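Local coordinates for blood group a-and b-cleaving endo-beta-galactosidase (Streptococcus pneumoniae, PDB 2YGL), which probably binds carbohydrate through paired CBM51 modules of a family 98 glycoside hydrolase that cleaves blood group A and B antigens, at residues K227-F239 with F265-H277. Sequence-based numbering, arbitrary orientation.
Sequences KIKLLIDGKEVEF and FISYVGIDRSANH
Asp272, just past the end of strand 262-271, ties that strand to the flank of a hairpin through OD2, which accepts from Lys229 N at 2.9 Å, nearly straight but from above the carboxylate plane. OD1 holds the carboxylate locally, gripped by Ser274 OG and Ser274 N from opposite faces, the latter closing an Asx turn. With CG anti to the backbone N (chi1 -164°), Asp272 brings the carboxylate to Lys229; Arg273 N donates in turn to Lys229 O, 3.1 Å away. The hairpin, reversing through a type I' turn at Ile232-Lys235, packs crosswise on the CBM51 β-sandwich: strand 228-232 runs at 96° to the 265-271 part of strand 262-271, and Leu231 pairs with Ala314. Bends at chi2 and chi3 of Arg273 bring NE to Glu236 OE2, a 2.8 Å salt bridge; that oxygen lies in the guanidinium plane and is met on its anti side. A water links it to NH2, and Leu231 CG lies over one guanidinium face, toward its rim, 3.5 Å from Arg273 NH1. Leu230 CD2 presses on the backbone of Gly270, 3.5 Å from its C. Tyr268 takes Ile232 CD1 at its CD1 and Phe239 CZ at its CD2 (3.7 Å), the two rings oblique.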
loop_
_atom_site.group_PDB
_atom_site.type_symbol
_atom_site.label_atom_id
_atom_site.label_comp_id
_atom_site.label_asym_id
_atom_site.label_seq_id
_atom_site.Cartn_x
_atom_site.Cartn_y
_atom_site.Cartn_z
ATOM N N LYS A 227 -9.157 27.479 12.752
ATOM C CA LYS A 227 -8.622 26.152 12.478
ATOM C C LYS A 227 -7.164 26.039 12.914
ATOM O O LYS A 227 -6.421 27.027 12.900
ATOM C CB LYS A 227 -8.779 25.797 10.997
ATOM C CG LYS A 227 -10.222 25.508 10.598
ATOM C CD LYS A 227 -10.345 25.181 9.119
ATOM C CE LYS A 227 -11.783 24.820 8.775
ATOM N NZ LYS A 227 -11.943 24.518 7.329
ATOM N N ILE A 228 -6.778 24.834 13.322
ATOM C CA ILE A 228 -5.384 24.506 13.613
ATOM C C ILE A 228 -4.526 24.803 12.381
ATOM O O ILE A 228 -4.910 24.478 11.256
ATOM C CB ILE A 228 -5.251 23.024 14.056
ATOM C CG1 ILE A 228 -5.722 22.868 15.507
ATOM C CG2 ILE A 228 -3.819 22.507 13.879
ATOM C CD1 ILE A 228 -6.098 21.452 15.894
ATOM N N LYS A 229 -3.382 25.447 12.598
ATOM C CA LYS A 229 -2.496 25.834 11.507
ATOM C C LYS A 229 -1.051 25.496 11.852
ATOM O O LYS A 229 -0.571 25.819 12.939
ATOM C CB LYS A 229 -2.647 27.331 11.200
ATOM C CG LYS A 229 -2.125 27.758 9.829
ATOM C CD LYS A 229 -2.164 29.282 9.646
ATOM C CE LYS A 229 -3.585 29.803 9.450
ATOM N NZ LYS A 229 -3.636 31.295 9.372
ATOM N N LEU A 230 -0.369 24.842 10.916
ATOM C CA LEU A 230 1.002 24.384 11.113
ATOM C C LEU A 230 1.902 24.718 9.925
ATOM O O LEU A 230 1.415 25.025 8.837
ATOM C CB LEU A 230 1.012 22.869 11.352
ATOM C CG LEU A 230 0.577 22.380 12.736
ATOM C CD1 LEU A 230 0.312 20.882 12.727
ATOM C CD2 LEU A 230 1.640 22.734 13.759
ATOM N N LEU A 231 3.214 24.674 10.150
ATOM C CA LEU A 231 4.186 24.725 9.063
ATOM C C LEU A 231 4.409 23.320 8.530
ATOM O O LEU A 231 4.846 22.432 9.266
ATOM C CB LEU A 231 5.526 25.303 9.529
ATOM C CG LEU A 231 5.810 26.804 9.452
ATOM C CD1 LEU A 231 7.247 27.064 9.888
ATOM C CD2 LEU A 231 5.574 27.364 8.047
ATOM N N ILE A 232 4.081 23.121 7.258
ATOM C CA ILE A 232 4.381 21.876 6.563
ATOM C C ILE A 232 5.338 22.221 5.426
ATOM O O ILE A 232 4.979 22.968 4.510
ATOM C CB ILE A 232 3.107 21.180 6.001
ATOM C CG1 ILE A 232 1.998 21.065 7.067
ATOM C CG2 ILE A 232 3.458 19.817 5.385
ATOM C CD1 ILE A 232 2.261 20.072 8.203
ATOM N N ASP A 233 6.559 21.690 5.512
ATOM C CA ASP A 233 7.632 21.976 4.548
ATOM C C ASP A 233 7.816 23.480 4.311
ATOM O O ASP A 233 7.892 23.936 3.166
ATOM C CB ASP A 233 7.398 21.230 3.223
ATOM C CG ASP A 233 7.490 19.718 3.373
ATOM O OD1 ASP A 233 8.509 19.222 3.903
ATOM O OD2 ASP A 233 6.543 19.021 2.948
ATOM N N GLY A 234 7.870 24.243 5.403
ATOM C CA GLY A 234 8.045 25.695 5.338
ATOM C C GLY A 234 6.842 26.473 4.825
ATOM O O GLY A 234 6.957 27.663 4.514
ATOM N N LYS A 235 5.688 25.814 4.744
ATOM C CA LYS A 235 4.462 26.445 4.252
ATOM C C LYS A 235 3.317 26.271 5.249
ATOM O O LYS A 235 3.085 25.169 5.746
ATOM C CB LYS A 235 4.072 25.851 2.895
ATOM C CG LYS A 235 3.362 26.816 1.953
ATOM C CD LYS A 235 4.354 27.759 1.259
ATOM C CE LYS A 235 3.832 28.236 -0.093
ATOM N NZ LYS A 235 2.557 29.003 0.016
ATOM N N GLU A 236 2.603 27.359 5.528
ATOM C CA GLU A 236 1.486 27.334 6.473
ATOM C C GLU A 236 0.287 26.589 5.896
ATOM O O GLU A 236 -0.156 26.878 4.782
ATOM C CB GLU A 236 1.087 28.749 6.903
ATOM C CG GLU A 236 2.092 29.425 7.833
ATOM C CD GLU A 236 1.538 30.668 8.524
ATOM O OE1 GLU A 236 0.612 31.307 7.980
ATOM O OE2 GLU A 236 2.037 31.012 9.615
ATOM N N VAL A 237 -0.218 25.622 6.659
ATOM C CA VAL A 237 -1.338 24.779 6.239
ATOM C C VAL A 237 -2.352 24.635 7.376
ATOM O O VAL A 237 -1.987 24.296 8.507
ATOM C CB VAL A 237 -0.861 23.366 5.783
ATOM C CG1 VAL A 237 -2.042 22.505 5.331
ATOM C CG2 VAL A 237 0.166 23.470 4.661
ATOM N N GLU A 238 -3.622 24.896 7.067
ATOM C CA GLU A 238 -4.711 24.721 8.026
ATOM C C GLU A 238 -5.222 23.285 8.042
ATOM O O GLU A 238 -5.251 22.615 7.008
ATOM C CB GLU A 238 -5.873 25.659 7.711
ATOM C CG GLU A 238 -5.616 27.113 8.052
ATOM C CD GLU A 238 -6.856 27.966 7.904
ATOM O OE1 GLU A 238 -7.474 27.935 6.817
ATOM O OE2 GLU A 238 -7.211 28.670 8.872
ATOM N N PHE A 239 -5.631 22.827 9.222
ATOM C CA PHE A 239 -6.223 21.505 9.380
ATOM C C PHE A 239 -7.685 21.620 9.794
ATOM O O PHE A 239 -8.024 22.384 10.698
ATOM C CB PHE A 239 -5.437 20.676 10.403
ATOM C CG PHE A 239 -4.148 20.120 9.870
ATOM C CD1 PHE A 239 -2.986 20.886 9.872
ATOM C CD2 PHE A 239 -4.096 18.829 9.360
ATOM C CE1 PHE A 239 -1.789 20.373 9.372
ATOM C CE2 PHE A 239 -2.909 18.306 8.861
ATOM C CZ PHE A 239 -1.752 19.079 8.867
ATOM N N PHE A 265 -2.229 5.109 14.709
ATOM C CA PHE A 265 -2.456 6.508 15.072
ATOM C C PHE A 265 -1.734 7.427 14.086
ATOM O O PHE A 265 -0.530 7.275 13.862
ATOM C CB PHE A 265 -2.005 6.780 16.514
ATOM C CG PHE A 265 -1.967 8.245 16.878
ATOM C CD1 PHE A 265 -3.145 8.960 17.082
ATOM C CD2 PHE A 265 -0.750 8.906 17.020
ATOM C CE1 PHE A 265 -3.112 10.310 17.416
ATOM C CE2 PHE A 265 -0.705 10.256 17.353
ATOM C CZ PHE A 265 -1.890 10.959 17.554
ATOM N N ILE A 266 -2.477 8.366 13.501
ATOM C CA ILE A 266 -1.939 9.292 12.496
ATOM C C ILE A 266 -2.185 10.742 12.894
ATOM O O ILE A 266 -3.328 11.133 13.131
ATOM C CB ILE A 266 -2.600 9.108 11.100
ATOM C CG1 ILE A 266 -2.815 7.628 10.754
ATOM C CG2 ILE A 266 -1.801 9.853 10.013
ATOM C CD1 ILE A 266 -1.571 6.892 10.431
ATOM N N SER A 267 -1.115 11.536 12.934
ATOM C CA SER A 267 -1.224 12.973 13.194
ATOM C C SER A 267 0.038 13.737 12.819
ATOM O O SER A 267 1.154 13.251 13.017
ATOM C CB SER A 267 -1.542 13.238 14.669
ATOM O OG SER A 267 -1.825 14.608 14.886
ATOM N N TYR A 268 -0.151 14.937 12.277
ATOM C CA TYR A 268 0.922 15.923 12.210
ATOM C C TYR A 268 1.023 16.619 13.563
ATOM O O TYR A 268 0.008 16.855 14.216
ATOM C CB TYR A 268 0.681 16.929 11.080
ATOM C CG TYR A 268 0.934 16.331 9.718
ATOM C CD1 TYR A 268 2.227 16.279 9.184
ATOM C CD2 TYR A 268 -0.108 15.787 8.975
ATOM C CE1 TYR A 268 2.465 15.711 7.934
ATOM C CE2 TYR A 268 0.118 15.219 7.727
ATOM C CZ TYR A 268 1.406 15.184 7.215
ATOM O OH TYR A 268 1.623 14.620 5.982
ATOM N N VAL A 269 2.250 16.922 13.984
ATOM C CA VAL A 269 2.500 17.489 15.311
ATOM C C VAL A 269 3.454 18.677 15.221
ATOM O O VAL A 269 4.527 18.576 14.622
ATOM C CB VAL A 269 3.085 16.432 16.303
ATOM C CG1 VAL A 269 3.260 17.025 17.701
ATOM C CG2 VAL A 269 2.203 15.197 16.375
ATOM N N GLY A 270 3.054 19.794 15.827
ATOM C CA GLY A 270 3.906 20.978 15.927
ATOM C C GLY A 270 3.259 22.074 16.748
ATOM O O GLY A 270 2.240 21.854 17.402
ATOM N N ILE A 271 3.855 23.262 16.704
ATOM C CA ILE A 271 3.348 24.416 17.438
ATOM C C ILE A 271 2.447 25.253 16.531
ATOM O O ILE A 271 2.839 25.617 15.419
ATOM C CB ILE A 271 4.509 25.268 18.001
ATOM C CG1 ILE A 271 5.326 24.440 18.999
ATOM C CG2 ILE A 271 3.988 26.540 18.661
ATOM C CD1 ILE A 271 6.789 24.806 19.056
ATOM N N ASP A 272 1.238 25.546 17.007
ATOM C CA ASP A 272 0.274 26.317 16.221
ATOM C C ASP A 272 0.823 27.699 15.886
ATOM O O ASP A 272 1.488 28.331 16.712
ATOM C CB ASP A 272 -1.072 26.432 16.939
ATOM C CG ASP A 272 -2.195 26.872 16.007
ATOM O OD1 ASP A 272 -2.382 28.094 15.819
ATOM O OD2 ASP A 272 -2.880 25.992 15.445
ATOM N N ARG A 273 0.545 28.151 14.666
ATOM C CA ARG A 273 1.058 29.425 14.159
ATOM C C ARG A 273 0.608 30.636 14.984
ATOM O O ARG A 273 1.259 31.682 14.963
ATOM C CB ARG A 273 0.681 29.611 12.679
ATOM C CG ARG A 273 1.124 28.472 11.745
ATOM C CD ARG A 273 2.627 28.189 11.822
ATOM N NE ARG A 273 3.429 29.300 11.313
ATOM C CZ ARG A 273 4.712 29.505 11.601
ATOM N NH1 ARG A 273 5.370 28.680 12.409
ATOM N NH2 ARG A 273 5.345 30.549 11.077
ATOM N N SER A 274 -0.492 30.482 15.717
ATOM C CA SER A 274 -1.061 31.558 16.524
ATOM C C SER A 274 -0.361 31.740 17.869
ATOM O O SER A 274 -0.652 32.688 18.597
ATOM C CB SER A 274 -2.556 31.311 16.754
ATOM O OG SER A 274 -2.766 30.174 17.580
ATOM N N ALA A 275 0.554 30.830 18.197
ATOM C CA ALA A 275 1.242 30.853 19.488
ATOM C C ALA A 275 2.149 32.067 19.649
ATOM O O ALA A 275 2.696 32.584 18.670
ATOM C CB ALA A 275 2.043 29.576 19.686
ATOM N N ASN A 276 2.291 32.514 20.893
ATOM C CA ASN A 276 3.281 33.515 21.249
ATOM C C ASN A 276 4.675 32.924 21.103
ATOM O O ASN A 276 4.972 31.874 21.678
ATOM C CB ASN A 276 3.067 34.000 22.686
ATOM C CG ASN A 276 1.844 34.889 22.834
ATOM O OD1 ASN A 276 1.093 34.765 23.801
ATOM N ND2 ASN A 276 1.641 35.791 21.882
ATOM N N HIS A 277 5.518 33.589 20.318
ATOM C CA HIS A 277 6.877 33.124 20.087
ATOM C C HIS A 277 7.874 34.276 20.082
ATOM O O HIS A 277 7.597 35.353 19.543
ATOM C CB HIS A 277 6.967 32.338 18.772
ATOM C CG HIS A 277 6.767 33.176 17.546
ATOM N ND1 HIS A 277 5.518 33.540 17.088
ATOM C CD2 HIS A 277 7.659 33.728 16.689
ATOM C CE1 HIS A 277 5.651 34.278 16.001
ATOM N NE2 HIS A 277 6.939 34.406 15.736
HETATM O O HOH W 1 -4.463 28.727 14.143
HETATM O O HOH W 2 4.797 32.326 8.985
#